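Local atomic coordinates of paternally-expressed GENE 3 protein (Homo sapiens, PDB entry 4BHX), a protein that acts in p53-linked neuronal apoptosis and in NF-kappa-B activation, and forms homo- or heterodimers through its SCAN domain to control gene expression. Residues Asn33-Leu36 with Asp37-Pro41; Glu51-Val54 with Leu55-Tyr58; Thr60-Glu64 with Lys65-Trp69. All coordinates share one frame; numbering follows the deposited sequence.

Interaction 1 (Asn33-Leu36 with Asp37-Pro41); sequences NLCL and DWLQP. With EDO (1,2-ethanediol), chain N.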
loop_
_atom_site.group_PDB
_atom_site.type_symbol
_atom_site.label_atom_id
_atom_site.label_comp_id
_atom_site.label_asym_id
_atom_site.label_seq_id
_atom_site.Cartn_x
_atom_site.Cartn_y
_atom_site.Cartn_z
ATOM N N ASN A 33 -5.064 -14.522 0.242
ATOM C CA ASN A 33 -6.351 -13.852 0.619
ATOM C C ASN A 33 -6.168 -12.384 0.983
ATOM O O ASN A 33 -6.873 -11.519 0.457
ATOM C CB ASN A 33 -6.991 -14.601 1.751
ATOM C CG ASN A 33 -7.554 -15.937 1.318
ATOM O OD1 ASN A 33 -7.907 -16.087 0.164
ATOM N ND2 ASN A 33 -7.675 -16.879 2.224
ATOM N N LEU A 34 -5.185 -12.081 1.845
ATOM C CA LEU A 34 -4.893 -10.701 2.238
ATOM C C LEU A 34 -4.512 -9.833 1.071
ATOM O O LEU A 34 -4.991 -8.708 0.943
ATOM C CB LEU A 34 -3.839 -10.632 3.339
ATOM C CG LEU A 34 -4.244 -11.303 4.663
ATOM C CD1 LEU A 34 -3.011 -11.494 5.557
ATOM C CD2 LEU A 34 -5.342 -10.491 5.360
ATOM N N CYS A 35 -3.668 -10.343 0.169
ATOM C CA CYS A 35 -3.189 -9.512 -0.961
ATOM C C CYS A 35 -4.320 -9.237 -1.910
ATOM O O CYS A 35 -4.428 -8.166 -2.492
ATOM C CB CYS A 35 -2.089 -10.259 -1.710
ATOM S SG CYS A 35 -1.230 -9.290 -2.958
ATOM N N LEU A 36 -5.173 -10.247 -2.135
ATOM C CA LEU A 36 -6.368 -10.046 -3.007
ATOM C C LEU A 36 -7.413 -9.044 -2.438
ATOM O O LEU A 36 -8.030 -8.283 -3.195
ATOM C CB LEU A 36 -7.034 -11.380 -3.261
ATOM C CG LEU A 36 -6.306 -12.467 -4.078
ATOM C CD1 LEU A 36 -7.038 -13.827 -4.131
ATOM C CD2 LEU A 36 -6.083 -11.932 -5.423
ATOM N N ASP A 37 -7.591 -9.051 -1.118
ATOM C CA ASP A 37 -8.474 -8.103 -0.427
ATOM C C ASP A 37 -7.878 -6.715 -0.358
ATOM O O ASP A 37 -8.591 -5.752 -0.293
ATOM C CB ASP A 37 -8.842 -8.622 0.976
ATOM C CG ASP A 37 -9.912 -9.752 0.932
ATOM O OD1 ASP A 37 -10.763 -9.748 0.008
ATOM O OD2 ASP A 37 -9.825 -10.655 1.752
ATOM N N TRP A 38 -6.548 -6.581 -0.493
ATOM C CA TRP A 38 -5.959 -5.292 -0.673
ATOM C C TRP A 38 -6.099 -4.821 -2.104
ATOM O O TRP A 38 -6.610 -3.700 -2.369
ATOM C CB TRP A 38 -4.452 -5.353 -0.264
ATOM C CG TRP A 38 -3.644 -4.177 -0.695
ATOM C CD1 TRP A 38 -4.026 -2.848 -0.757
ATOM C CD2 TRP A 38 -2.227 -4.208 -1.011
ATOM N NE1 TRP A 38 -2.914 -2.066 -1.168
ATOM C CE2 TRP A 38 -1.821 -2.890 -1.333
ATOM C CE3 TRP A 38 -1.263 -5.238 -1.030
ATOM C CZ2 TRP A 38 -0.510 -2.593 -1.672
ATOM C CZ3 TRP A 38 0.022 -4.931 -1.419
ATOM C CH2 TRP A 38 0.397 -3.628 -1.713
ATOM N N LEU A 39 -5.645 -5.621 -3.073
ATOM C CA LEU A 39 -5.472 -5.082 -4.420
ATOM C C LEU A 39 -6.735 -5.206 -5.287
ATOM O O LEU A 39 -6.859 -4.504 -6.265
ATOM C CB LEU A 39 -4.268 -5.771 -5.067
ATOM C CG LEU A 39 -2.919 -5.361 -4.495
ATOM C CD1 LEU A 39 -1.813 -6.166 -5.124
ATOM C CD2 LEU A 39 -2.658 -3.873 -4.759
ATOM N N GLN A 40 -7.672 -6.075 -4.892
ATOM C CA GLN A 40 -8.967 -6.327 -5.603
ATOM C C GLN A 40 -8.811 -6.386 -7.120
ATOM O O GLN A 40 -9.390 -5.566 -7.843
ATOM C CB GLN A 40 -9.992 -5.231 -5.230
ATOM C CG GLN A 40 -10.193 -5.048 -3.734
ATOM C CD GLN A 40 -11.306 -4.082 -3.376
ATOM O OE1 GLN A 40 -11.107 -2.889 -3.194
ATOM N NE2 GLN A 40 -12.482 -4.614 -3.245
ATOM N N PRO A 41 -7.988 -7.302 -7.625
ATOM C CA PRO A 41 -7.671 -7.303 -9.047
ATOM C C PRO A 41 -8.904 -7.398 -9.949
ATOM O O PRO A 41 -8.821 -7.007 -11.088
ATOM C CB PRO A 41 -6.791 -8.586 -9.241
ATOM C CG PRO A 41 -7.153 -9.461 -8.042
ATOM C CD PRO A 41 -7.405 -8.463 -6.923
HETATM C C1 EDO N . -6.407 -17.479 -3.165
HETATM O O1 EDO N . -6.706 -17.947 -1.838
HETATM C C2 EDO N . -7.343 -18.074 -4.206
HETATM O O2 EDO N . -8.696 -17.743 -3.864
#
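C35 and L39, one helical turn apart near the C-terminal end of helix 24-39 in the all-helical SCAN domain, meet with C35 SG 3.8 Å from L39 CD1. The sulfur reaches forward along the helix because it stands anti to the backbone N (chi1 -171°), beside its own carbonyl carbon. The other methyl of L39, CD2, sits 3.7 Å above the W38 ring plane and over its centre; W38 is also stacked with H10 of helix 6-15. A second apolar pair closes the turn: L36 and P41 cross at about a right angle, with L36 CD2 3.8 Å from P41 CG. Between them Q40 is the first residue to leave helical phi/psi, with positive phi (42°), and beyond it P41 lies beside L36. The last backbone bonds mark where the helix ends: L39 N to C35 O at 2.9 Å, then Q40 N to L36 O at 2.8 Å, the latter less straight, with an N-H...O angle of 140°. At the polar rim N33 OD1 accepts a bond from O1 of a 1,2-ethanediol molecule at 3.0 Å.

Interaction 2 (Glu51-Val54 with Leu55-Tyr58); sequences ELLV and LEQY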
loop_
_atom_site.group_PDB
_atom_site.type_symbol
_atom_site.label_atom_id
_atom_site.label_comp_id
_atom_site.label_asym_id
_atom_site.label_seq_id
_atom_site.Cartn_x
_atom_site.Cartn_y
_atom_site.Cartn_z
ATOM N N GLU A 51 0.631 0.767 -10.553
ATOM C CA GLU A 51 0.648 2.079 -9.964
ATOM C C GLU A 51 0.493 2.115 -8.456
ATOM O O GLU A 51 1.202 2.924 -7.780
ATOM C CB GLU A 51 -0.410 2.935 -10.605
ATOM C CG GLU A 51 -0.091 3.217 -12.038
ATOM C CD GLU A 51 0.981 4.266 -12.202
ATOM O OE1 GLU A 51 1.563 4.754 -11.223
ATOM O OE2 GLU A 51 1.241 4.606 -13.340
ATOM N N LEU A 52 -0.345 1.250 -7.917
ATOM C CA LEU A 52 -0.438 1.078 -6.472
ATOM C C LEU A 52 0.905 0.609 -5.836
ATOM O O LEU A 52 1.233 1.007 -4.712
ATOM C CB LEU A 52 -1.534 0.112 -6.040
ATOM C CG LEU A 52 -2.969 0.628 -6.312
ATOM C CD1 LEU A 52 -3.951 -0.483 -6.020
ATOM C CD2 LEU A 52 -3.277 1.850 -5.467
ATOM N N LEU A 53 1.639 -0.265 -6.534
ATOM C CA LEU A 53 2.907 -0.762 -6.005
ATOM C C LEU A 53 3.956 0.341 -6.036
ATOM O O LEU A 53 4.771 0.473 -5.108
ATOM C CB LEU A 53 3.411 -1.907 -6.878
ATOM C CG LEU A 53 2.435 -3.040 -6.928
ATOM C CD1 LEU A 53 2.859 -4.119 -7.922
ATOM C CD2 LEU A 53 2.335 -3.589 -5.537
ATOM N N VAL A 54 3.963 1.120 -7.095
ATOM C CA VAL A 54 4.852 2.261 -7.195
ATOM C C VAL A 54 4.524 3.282 -6.083
ATOM O O VAL A 54 5.412 3.759 -5.366
ATOM C CB VAL A 54 4.786 2.916 -8.578
ATOM C CG1 VAL A 54 5.507 4.262 -8.613
ATOM C CG2 VAL A 54 5.327 2.013 -9.644
ATOM N N LEU A 55 3.238 3.583 -5.911
ATOM C CA LEU A 55 2.835 4.458 -4.802
ATOM C C LEU A 55 3.271 3.942 -3.415
ATOM O O LEU A 55 3.841 4.746 -2.635
ATOM C CB LEU A 55 1.331 4.739 -4.869
ATOM C CG LEU A 55 0.829 5.654 -3.696
ATOM C CD1 LEU A 55 1.418 7.036 -3.846
ATOM C CD2 LEU A 55 -0.684 5.595 -3.729
ATOM N N GLU A 56 3.111 2.631 -3.145
ATOM C CA GLU A 56 3.482 2.017 -1.904
ATOM C C GLU A 56 4.969 2.236 -1.621
ATOM O O GLU A 56 5.365 2.662 -0.507
ATOM C CB GLU A 56 3.208 0.529 -1.876
ATOM C CG GLU A 56 3.595 -0.103 -0.551
ATOM C CD GLU A 56 3.522 -1.607 -0.517
ATOM O OE1 GLU A 56 3.666 -2.329 -1.593
ATOM O OE2 GLU A 56 3.224 -2.113 0.596
ATOM N N GLN A 57 5.781 1.999 -2.639
ATOM C CA GLN A 57 7.252 2.170 -2.516
ATOM C C GLN A 57 7.633 3.651 -2.335
ATOM O O GLN A 57 8.372 3.998 -1.435
ATOM C CB GLN A 57 7.977 1.470 -3.685
ATOM C CG GLN A 57 9.497 1.580 -3.535
ATOM C CD GLN A 57 10.037 0.864 -2.345
ATOM O OE1 GLN A 57 9.479 -0.147 -1.883
ATOM N NE2 GLN A 57 11.124 1.367 -1.819
ATOM N N TYR A 58 7.019 4.543 -3.119
ATOM C CA TYR A 58 7.266 5.971 -3.044
ATOM C C TYR A 58 6.991 6.515 -1.650
ATOM O O TYR A 58 7.858 7.238 -1.101
ATOM C CB TYR A 58 6.478 6.776 -4.094
ATOM C CG TYR A 58 7.142 8.074 -4.606
ATOM C CD1 TYR A 58 7.949 8.883 -3.775
ATOM C CD2 TYR A 58 6.906 8.517 -5.908
ATOM C CE1 TYR A 58 8.557 10.043 -4.258
ATOM C CE2 TYR A 58 7.537 9.630 -6.421
ATOM C CZ TYR A 58 8.328 10.422 -5.578
ATOM O OH TYR A 58 8.923 11.535 -6.109
HETATM O O HOH W 1 5.241 -1.959 -3.601
#
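L55 N to E51 O (2.8 Å), E56 N to L52 O, Q57 N to L53 O and Y58 N to V54 O form four consecutive i to i+4 bonds, with N-H...O angles of 154° to 167°, which identify regular alpha-helix in the middle of helix 46-61 of the SCAN domain.

Side chains meet the preceding turn mainly through their CB atoms. L55 CB lies 3.4 Å from E51 O, and Y58 CB is equally close to V54 O, with E56 CB 3.5 Å from L52 O, while the ends of L55 and Y58 turn to other parts of the fold: L55 and V54 pack on C78, and Y58 on L81 and L85, all of helix 78-85. On another flank L52 packs on L39 of helix 24-39. With the partners of E56 counted, helix 46-61 meets helices 78-85, 24-39 and 6-15 here.

E56 carries the polar part. Its CG stands anti to the backbone N (chi1 -179°) and the chain stays extended beyond it, projecting the carboxylate past L53, whose CD2 is 4.3 Å from E56 OE1. There the two oxygens divide their partners: OE1 forms a salt bridge with R14, and OE2 a hydrogen bond with H10, both of helix 6-15. These cationic or polar neighbours would be expected to favour the ionised carboxylate. L53 O is doubly used, since it accepts from Q57 N at 3.1 Å and from a water as well. That water donates to both segments, standing 2.9 Å from L53 O and 2.6 Å from E56 OE1.

Interaction 3 (Thr60-Glu64 with Lys65-Trp69); sequences TIIPE and KLKPW. With EDO (1,2-ethanediol), chain J.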
loop_
_atom_site.group_PDB
_atom_site.type_symbol
_atom_site.label_atom_id
_atom_site.label_comp_id
_atom_site.label_asym_id
_atom_site.label_seq_id
_atom_site.Cartn_x
_atom_site.Cartn_y
_atom_site.Cartn_z
ATOM N N THR A 60 7.233 5.056 1.149
ATOM C CA THR A 60 8.257 4.677 2.081
ATOM C C THR A 60 9.566 5.481 1.937
ATOM O O THR A 60 10.321 5.553 2.879
ATOM C CB THR A 60 8.572 3.170 2.010
ATOM O OG1 THR A 60 9.383 2.911 0.856
ATOM C CG2 THR A 60 7.338 2.389 1.973
ATOM N N ILE A 61 9.906 6.005 0.779
ATOM C CA ILE A 61 11.153 6.670 0.596
ATOM C C ILE A 61 11.084 8.194 0.793
ATOM O O ILE A 61 12.084 8.854 0.647
ATOM C CB ILE A 61 11.842 6.305 -0.741
ATOM C CG1 ILE A 61 11.134 6.865 -1.963
ATOM C CG2 ILE A 61 11.971 4.785 -0.776
ATOM C CD1 ILE A 61 11.936 6.836 -3.224
ATOM N N ILE A 62 9.896 8.724 1.116
ATOM C CA ILE A 62 9.738 10.193 1.335
ATOM C C ILE A 62 10.706 10.657 2.428
ATOM O O ILE A 62 10.744 10.065 3.484
ATOM C CB ILE A 62 8.264 10.527 1.798
ATOM C CG1 ILE A 62 7.256 10.122 0.751
ATOM C CG2 ILE A 62 8.059 12.009 2.125
ATOM C CD1 ILE A 62 7.699 10.496 -0.654
ATOM N N PRO A 63 11.387 11.777 2.213
ATOM C CA PRO A 63 12.205 12.266 3.326
ATOM C C PRO A 63 11.415 12.329 4.615
ATOM O O PRO A 63 10.234 12.761 4.628
ATOM C CB PRO A 63 12.655 13.660 2.844
ATOM C CG PRO A 63 12.654 13.567 1.387
ATOM C CD PRO A 63 11.493 12.652 1.043
ATOM N N GLU A 64 12.035 11.858 5.681
ATOM C CA GLU A 64 11.407 11.762 6.941
ATOM C C GLU A 64 10.658 13.048 7.418
ATOM O O GLU A 64 9.607 12.940 7.973
ATOM C CB GLU A 64 12.423 11.373 7.973
ATOM C CG GLU A 64 11.764 10.712 9.166
ATOM C CD GLU A 64 11.239 9.340 8.808
ATOM O OE1 GLU A 64 11.614 8.803 7.761
ATOM O OE2 GLU A 64 10.469 8.819 9.573
ATOM N N LYS A 65 11.245 14.219 7.228
ATOM C CA LYS A 65 10.624 15.528 7.618
ATOM C C LYS A 65 9.299 15.840 6.856
ATOM O O LYS A 65 8.411 16.533 7.358
ATOM C CB LYS A 65 11.624 16.653 7.384
ATOM C CG LYS A 65 11.950 16.850 5.907
ATOM C CD LYS A 65 12.968 17.947 5.637
ATOM C CE LYS A 65 12.916 18.347 4.178
ATOM N NZ LYS A 65 14.275 18.647 3.644
ATOM N N LEU A 66 9.136 15.240 5.689
ATOM C CA LEU A 66 7.898 15.352 4.928
ATOM C C LEU A 66 6.843 14.273 5.202
ATOM O O LEU A 66 5.687 14.443 4.830
ATOM C CB LEU A 66 8.206 15.388 3.427
ATOM C CG LEU A 66 9.335 16.285 2.892
ATOM C CD1 LEU A 66 9.309 16.330 1.386
ATOM C CD2 LEU A 66 9.239 17.693 3.427
ATOM N N LYS A 67 7.188 13.163 5.854
ATOM C CA LYS A 67 6.223 12.101 6.046
ATOM C C LYS A 67 4.953 12.477 6.797
ATOM O O LYS A 67 3.893 12.091 6.372
ATOM C CB LYS A 67 6.857 10.864 6.659
ATOM C CG LYS A 67 7.739 10.124 5.656
ATOM C CD LYS A 67 8.143 8.726 6.162
ATOM C CE LYS A 67 8.958 8.060 5.039
ATOM N NZ LYS A 67 9.233 6.661 5.299
ATOM N N PRO A 68 5.053 13.231 7.901
ATOM C CA PRO A 68 3.770 13.617 8.536
ATOM C C PRO A 68 2.850 14.441 7.623
ATOM O O PRO A 68 1.657 14.266 7.636
ATOM C CB PRO A 68 4.229 14.426 9.763
ATOM C CG PRO A 68 5.655 13.968 10.009
ATOM C CD PRO A 68 6.211 13.776 8.629
ATOM N N TRP A 69 3.424 15.328 6.854
ATOM C CA TRP A 69 2.689 16.149 5.903
ATOM C C TRP A 69 2.020 15.317 4.824
ATOM O O TRP A 69 0.807 15.423 4.574
ATOM C CB TRP A 69 3.662 17.058 5.233
ATOM C CG TRP A 69 4.337 17.988 6.188
ATOM C CD1 TRP A 69 5.312 17.679 7.162
ATOM C CD2 TRP A 69 4.114 19.396 6.281
ATOM N NE1 TRP A 69 5.664 18.841 7.826
ATOM C CE2 TRP A 69 4.942 19.894 7.311
ATOM C CE3 TRP A 69 3.287 20.288 5.596
ATOM C CZ2 TRP A 69 4.955 21.244 7.662
ATOM C CZ3 TRP A 69 3.303 21.629 5.969
ATOM C CH2 TRP A 69 4.144 22.086 6.972
HETATM C C1 EDO J . 0.014 13.649 10.764
HETATM O O1 EDO J . 1.101 13.796 9.874
HETATM C C2 EDO J . -0.982 12.811 9.989
HETATM O O2 EDO J . -2.271 13.102 10.509
#
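The E64 carboxylate presents one face to the K67 chain: K67 CD lies above the carboxylate plane, offset toward its oxygen end, 3.8 Å from E64 OE1. A backbone carbonyl is likewise approached from above, for K67 NZ bonds to T60 O at 2.9 Å from 50° out of the carbonyl plane. L66 N to P63 O at 2.9 Å and K67 N to E64 O at 3.2 Å are i to i+3 bonds of the turn.

K67 manages its long reach by keeping its chain extended beyond CG, so that it runs back across the I62-P63 corner, with CE only 3.1 Å from I62 O. The apolar part is I62 against L66: the two side chains cross at about a right angle, I62 CG2 meeting L66 CB at 3.6 Å, and both residues pack on L85 of helix 78-85.

Residues 60-69 thus form the connection between helix 46-61 and helix 67-73, tied back by a lysine. An ammonium group on T60 O, near the C-terminal end of helix 46-61, would be expected to interact favourably with, and partly offset, the partial negative charge at that helix end. E64 OE1, 4.0 Å from K67 NZ, probably adds some electrostatic attraction without a salt bridge, so the carbonyl bond holds the lysine tip more directly than the carboxylate does.

In the fold
Interactions 1 and 2 are surface contacts on successive helices, 24-39 and 46-61, with centres 15 Å apart, yet they touch: L39 CD2 packs on L52 CD1 at 3.8 Å, and W38 CH2 lies 3.5 Å from E56 OE1. Interaction 3 is partly buried, adjoins interaction 2 in sequence at the end of helix 46-61, and lies across the chain's centre from interaction 1, about 10 Å away at the nearest atoms. Their chemistry follows position. Mid-helix interaction 2 relies on backbone bonds, a bridging water and a carboxylate paired with helix 6-15; the helix end of interaction 1 closes with an apolar leucine-proline pair; the interhelix corner of interaction 3 is fastened by a lysine reaching a carbonyl.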